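Long-range contacts in alpha-galactosidase (Lactobacillus brevis, PDB 3MI6), which probably cleaves alpha-linked galactose from the non-reducing ends of galactosides such as oligosaccharides, galactomannans and galactolipids: residues D[105-110]-D[135-140]; D[145-150]-D[162-167]. One frame throughout, in Å; residues are numbered along the deposited sequence.

Overall arrangement
Well after the N terminus, past several earlier strands, the chain enters strand 103-112, one of the two outermost strands of a nine-stranded antiparallel sheet within this chain. It returns as strand 132-140, and contact 1 closes the excursion, with 24 residues between its segments. A short connection then leads into strand 146-154. The chain turns once more into strand 159-167, and contact 2 closes this hairpin. The two contacts lie in series, neither enclosing the other. Strands 132-140 and 146-154 are direct neighbours, so the four segments form one end of the sheet in chain order. The V136 N to L149 O hydrogen bond, 2.8 Å, joins contact 1 to contact 2. Strand 159-167 continues the sheet to strand 290-301.

Contact 1. Residues D[105-110]-D[135-140]; sequences YDHYQL and VVSFND
H107 turns its CG between its own backbone N and carbonyl carbon (chi1 79°), which lays the imidazole over S137. F138 holds CG beside its backbone N (chi1 -59°), and the ring leans towards Y105. The segments are antiparallel strands of the family 36 N-terminal domain, joined across a beta bulge. At the bulge S137 serves two residues: D106 N donates to S137 O at 3.2 Å, and S137 N donates to H107 O at 3.0 Å. Beyond it, Q109 and V135 form a hydrogen-bonded pair. S137 CB sits 4.0 Å from the centroid of the H107 ring, a CH-pi contact over the face. S137 OG is hydrogen-bonded to D148 OD1 on the next strand, 146-154. H107 ND1 donates to D106 OD2 at 2.8 Å; it meets that oxygen from above the carboxylate plane, which fixes the ring's rotation. F138 CE2 packs 3.9 Å from Y105 CB, while I25 and L149 also touch the phenyl group. With an alanine here, Y105 CB is likely to lose its apolar neighbour, and a gap would open towards I25. V136 comes to the edge of the Y105 ring, with its CG1 4.0 Å from CD1.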
loop_
_atom_site.group_PDB
_atom_site.type_symbol
_atom_site.label_atom_id
_atom_site.label_comp_id
_atom_site.label_asym_id
_atom_site.label_seq_id
_atom_site.Cartn_x
_atom_site.Cartn_y
_atom_site.Cartn_z
ATOM N N TYR D 105 36.953 11.000 26.022
ATOM C CA TYR D 105 36.507 10.580 27.349
ATOM C C TYR D 105 37.583 10.801 28.409
ATOM O O TYR D 105 38.783 10.611 28.162
ATOM C CB TYR D 105 36.085 9.101 27.316
ATOM C CG TYR D 105 35.839 8.473 28.673
ATOM C CD1 TYR D 105 34.626 8.638 29.329
ATOM C CD2 TYR D 105 36.815 7.705 29.293
ATOM C CE1 TYR D 105 34.390 8.060 30.571
ATOM C CE2 TYR D 105 36.590 7.119 30.543
ATOM C CZ TYR D 105 35.377 7.304 31.178
ATOM O OH TYR D 105 35.149 6.727 32.411
ATOM N N ASP D 106 37.147 11.202 29.596
ATOM C CA ASP D 106 38.065 11.379 30.701
ATOM C C ASP D 106 37.653 10.556 31.923
ATOM O O ASP D 106 38.480 9.827 32.487
ATOM C CB ASP D 106 38.207 12.865 31.052
ATOM C CG ASP D 106 38.883 13.090 32.397
ATOM O OD1 ASP D 106 39.955 12.483 32.644
ATOM O OD2 ASP D 106 38.334 13.882 33.200
ATOM N N HIS D 107 36.386 10.663 32.327
ATOM C CA HIS D 107 35.922 10.003 33.541
ATOM C C HIS D 107 34.412 9.957 33.601
ATOM O O HIS D 107 33.746 10.730 32.924
ATOM C CB HIS D 107 36.439 10.742 34.776
ATOM C CG HIS D 107 35.667 11.982 35.113
ATOM N ND1 HIS D 107 35.959 13.214 34.568
ATOM C CD2 HIS D 107 34.624 12.183 35.958
ATOM C CE1 HIS D 107 35.127 14.119 35.058
ATOM N NE2 HIS D 107 34.307 13.520 35.904
ATOM N N TYR D 108 33.874 9.073 34.436
ATOM C CA TYR D 108 32.432 8.978 34.625
ATOM C C TYR D 108 32.068 9.031 36.099
ATOM O O TYR D 108 32.917 8.851 36.962
ATOM C CB TYR D 108 31.894 7.679 34.024
ATOM C CG TYR D 108 32.014 6.485 34.947
ATOM C CD1 TYR D 108 33.064 5.595 34.829
ATOM C CD2 TYR D 108 31.076 6.256 35.942
ATOM C CE1 TYR D 108 33.173 4.513 35.673
ATOM C CE2 TYR D 108 31.183 5.186 36.784
ATOM C CZ TYR D 108 32.230 4.316 36.642
ATOM O OH TYR D 108 32.343 3.243 37.483
ATOM N N GLN D 109 30.790 9.244 36.379
ATOM C CA GLN D 109 30.286 9.252 37.746
ATOM C C GLN D 109 28.891 8.606 37.809
ATOM O O GLN D 109 28.100 8.762 36.885
ATOM C CB GLN D 109 30.237 10.688 38.240
ATOM C CG GLN D 109 29.701 10.872 39.631
ATOM C CD GLN D 109 29.767 12.331 40.052
ATOM O OE1 GLN D 109 29.745 13.231 39.203
ATOM N NE2 GLN D 109 29.844 12.575 41.364
ATOM N N LEU D 110 28.598 7.872 38.883
ATOM C CA LEU D 110 27.308 7.185 39.037
ATOM C C LEU D 110 26.592 7.642 40.304
ATOM O O LEU D 110 27.075 7.420 41.408
ATOM C CB LEU D 110 27.503 5.667 39.089
ATOM C CG LEU D 110 26.494 4.726 38.405
ATOM C CD1 LEU D 110 26.453 3.388 39.132
ATOM C CD2 LEU D 110 25.091 5.319 38.315
ATOM N N VAL D 135 26.719 10.030 34.686
ATOM C CA VAL D 135 27.262 11.220 34.038
ATOM C C VAL D 135 28.585 10.898 33.368
ATOM O O VAL D 135 29.544 10.544 34.031
ATOM C CB VAL D 135 27.506 12.363 35.026
ATOM C CG1 VAL D 135 27.966 13.607 34.277
ATOM C CG2 VAL D 135 26.270 12.648 35.829
ATOM N N VAL D 136 28.645 11.039 32.053
ATOM C CA VAL D 136 29.827 10.626 31.319
ATOM C C VAL D 136 30.532 11.831 30.718
ATOM O O VAL D 136 30.098 12.367 29.700
ATOM C CB VAL D 136 29.472 9.615 30.205
ATOM C CG1 VAL D 136 30.698 9.256 29.398
ATOM C CG2 VAL D 136 28.867 8.376 30.804
ATOM N N SER D 137 31.637 12.237 31.341
ATOM C CA SER D 137 32.303 13.489 30.991
ATOM C C SER D 137 33.420 13.314 29.960
ATOM O O SER D 137 34.173 12.352 30.008
ATOM C CB SER D 137 32.828 14.165 32.256
ATOM O OG SER D 137 31.795 14.300 33.221
ATOM N N PHE D 138 33.498 14.246 29.015
ATOM C CA PHE D 138 34.540 14.232 27.998
ATOM C C PHE D 138 35.268 15.573 28.013
ATOM O O PHE D 138 34.827 16.521 28.659
ATOM C CB PHE D 138 33.942 14.015 26.599
ATOM C CG PHE D 138 33.157 12.734 26.447
ATOM C CD1 PHE D 138 31.924 12.577 27.064
ATOM C CD2 PHE D 138 33.637 11.701 25.657
ATOM C CE1 PHE D 138 31.211 11.407 26.916
ATOM C CE2 PHE D 138 32.920 10.540 25.508
ATOM C CZ PHE D 138 31.713 10.395 26.138
ATOM N N ASN D 139 36.381 15.648 27.290
ATOM C CA ASN D 139 37.106 16.894 27.097
ATOM C C ASN D 139 37.541 16.965 25.652
ATOM O O ASN D 139 37.933 15.959 25.056
ATOM C CB ASN D 139 38.357 16.968 27.987
ATOM C CG ASN D 139 38.032 17.175 29.463
ATOM O OD1 ASN D 139 38.384 16.350 30.310
ATOM N ND2 ASN D 139 37.371 18.285 29.774
ATOM N N ASP D 140 37.481 18.167 25.100
ATOM C CA ASP D 140 37.971 18.440 23.764
ATOM C C ASP D 140 39.489 18.709 23.746
ATOM O O ASP D 140 39.979 19.663 24.372
ATOM C CB ASP D 140 37.216 19.640 23.207
ATOM C CG ASP D 140 37.644 19.998 21.803
ATOM O OD1 ASP D 140 37.963 19.069 21.012
ATOM O OD2 ASP D 140 37.639 21.216 21.494
#

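Contact 2. Residues D[145-150]-D[162-167]; sequences LALDLN and KSAKFT
S163 OG is gripped from the strands on both flanks. N150 ND2 donates to it at 2.7 Å, nearly straight at 166°, and S163 OG lies close to the plane of the N150 amide. Q292, on strand 290-301, adds a weak hydrogen bond through its NE2. The bond from N150 pins the amide against the neighbouring strand and fixes its rotation. The backbones of the same two residues also pair: N150 N donates to S163 O at 3.0 Å, whereas the return bond from S163 N to N150 O is weak at 3.3 Å.

The two strands are the arms of a beta hairpin in the N-terminal domain of this family 36 enzyme. That domain belongs to the galactose mutarotase-like clan. The hydrogen-bonded pairs are A146 with T167, D148 with K165 and N150 with S163. Their side chains share one face of the sheet, where A146 CB meets T167 CB at 3.9 Å.

L147, L149, A164 and F166 point to the other face. CG of L147 is anti to the backbone N (chi1 179°), which sends the side chain out alongside F166, and the second torsion sets CD1 over the middle of the ring. The methyl carbon is 3.6 Å from the ring centroid and only 6° off its normal, a CH-pi contact. L145 approaches the same ring at its edge, with L145 CD1 3.9 Å from F166 CD2. Y77 touches all four apolar residues of this face. L149 CD2 packs 4.1 Å from A164 CB.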
loop_
_atom_site.group_PDB
_atom_site.type_symbol
_atom_site.label_atom_id
_atom_site.label_comp_id
_atom_site.label_asym_id
_atom_site.label_seq_id
_atom_site.Cartn_x
_atom_site.Cartn_y
_atom_site.Cartn_z
ATOM N N LEU D 145 36.994 22.726 26.077
ATOM C CA LEU D 145 35.588 22.595 26.447
ATOM C C LEU D 145 35.342 21.239 27.081
ATOM O O LEU D 145 35.926 20.238 26.668
ATOM C CB LEU D 145 34.711 22.736 25.199
ATOM C CG LEU D 145 33.261 22.248 25.266
ATOM C CD1 LEU D 145 32.304 23.410 25.258
ATOM C CD2 LEU D 145 32.965 21.352 24.098
ATOM N N ALA D 146 34.482 21.209 28.090
ATOM C CA ALA D 146 34.076 19.954 28.701
ATOM C C ALA D 146 32.600 19.673 28.439
ATOM O O ALA D 146 31.777 20.586 28.420
ATOM C CB ALA D 146 34.346 19.973 30.182
ATOM N N LEU D 147 32.270 18.403 28.256
ATOM C CA LEU D 147 30.907 17.989 27.968
ATOM C C LEU D 147 30.449 16.893 28.911
ATOM O O LEU D 147 31.069 15.832 28.991
ATOM C CB LEU D 147 30.830 17.466 26.542
ATOM C CG LEU D 147 29.450 16.969 26.141
ATOM C CD1 LEU D 147 28.426 18.084 26.317
ATOM C CD2 LEU D 147 29.473 16.469 24.711
ATOM N N ASP D 148 29.366 17.138 29.630
ATOM C CA ASP D 148 28.753 16.075 30.410
ATOM C C ASP D 148 27.555 15.469 29.667
ATOM O O ASP D 148 26.618 16.180 29.288
ATOM C CB ASP D 148 28.343 16.585 31.790
ATOM C CG ASP D 148 29.545 16.886 32.673
ATOM O OD1 ASP D 148 30.660 16.502 32.247
ATOM O OD2 ASP D 148 29.382 17.494 33.773
ATOM N N LEU D 149 27.612 14.157 29.435
ATOM C CA LEU D 149 26.488 13.399 28.888
ATOM C C LEU D 149 25.730 12.693 30.019
ATOM O O LEU D 149 26.264 11.830 30.709
ATOM C CB LEU D 149 26.955 12.383 27.840
ATOM C CG LEU D 149 27.464 12.966 26.525
ATOM C CD1 LEU D 149 27.583 11.908 25.438
ATOM C CD2 LEU D 149 26.538 14.056 26.070
ATOM N N ASN D 150 24.476 13.071 30.205
ATOM C CA ASN D 150 23.687 12.514 31.280
ATOM C C ASN D 150 22.723 11.449 30.797
ATOM O O ASN D 150 22.234 11.484 29.654
ATOM C CB ASN D 150 22.944 13.632 31.990
ATOM C CG ASN D 150 23.848 14.798 32.309
ATOM O OD1 ASN D 150 24.858 14.639 32.981
ATOM N ND2 ASN D 150 23.501 15.972 31.812
ATOM N N LYS D 162 17.735 11.591 28.945
ATOM C CA LYS D 162 19.054 12.053 28.516
ATOM C C LYS D 162 19.164 13.561 28.478
ATOM O O LYS D 162 18.175 14.251 28.248
ATOM C CB LYS D 162 19.399 11.478 27.140
ATOM C CG LYS D 162 19.604 9.970 27.139
ATOM C CD LYS D 162 19.717 9.422 25.737
ATOM C CE LYS D 162 20.860 10.034 24.983
ATOM N NZ LYS D 162 20.978 9.355 23.682
ATOM N N SER D 163 20.370 14.068 28.731
ATOM C CA SER D 163 20.682 15.475 28.474
ATOM C C SER D 163 22.165 15.688 28.210
ATOM O O SER D 163 22.947 14.740 28.189
ATOM C CB SER D 163 20.224 16.380 29.617
ATOM O OG SER D 163 21.106 16.303 30.725
ATOM N N ALA D 164 22.543 16.947 28.010
ATOM C CA ALA D 164 23.938 17.309 27.830
ATOM C C ALA D 164 24.194 18.620 28.542
ATOM O O ALA D 164 23.322 19.486 28.585
ATOM C CB ALA D 164 24.277 17.423 26.348
ATOM N N LYS D 165 25.382 18.748 29.127
ATOM C CA LYS D 165 25.805 19.975 29.797
ATOM C C LYS D 165 27.192 20.310 29.330
ATOM O O LYS D 165 28.098 19.491 29.455
ATOM C CB LYS D 165 25.838 19.782 31.303
ATOM C CG LYS D 165 26.225 21.021 32.066
ATOM C CD LYS D 165 26.401 20.702 33.541
ATOM C CE LYS D 165 25.892 21.828 34.430
ATOM N NZ LYS D 165 26.277 21.619 35.857
ATOM N N PHE D 166 27.358 21.506 28.788
ATOM C CA PHE D 166 28.643 21.949 28.256
ATOM C C PHE D 166 29.347 22.839 29.273
ATOM O O PHE D 166 28.723 23.713 29.874
ATOM C CB PHE D 166 28.430 22.749 26.967
ATOM C CG PHE D 166 27.966 21.926 25.797
ATOM C CD1 PHE D 166 26.694 21.401 25.759
ATOM C CD2 PHE D 166 28.796 21.707 24.712
ATOM C CE1 PHE D 166 26.275 20.642 24.673
ATOM C CE2 PHE D 166 28.370 20.954 23.628
ATOM C CZ PHE D 166 27.116 20.421 23.617
ATOM N N THR D 167 30.645 22.614 29.470
ATOM C CA THR D 167 31.443 23.471 30.349
ATOM C C THR D 167 32.623 24.064 29.585
ATOM O O THR D 167 33.277 23.374 28.805
ATOM C CB THR D 167 31.986 22.716 31.594
ATOM O OG1 THR D 167 30.996 21.802 32.099
ATOM C CG2 THR D 167 32.381 23.716 32.688
#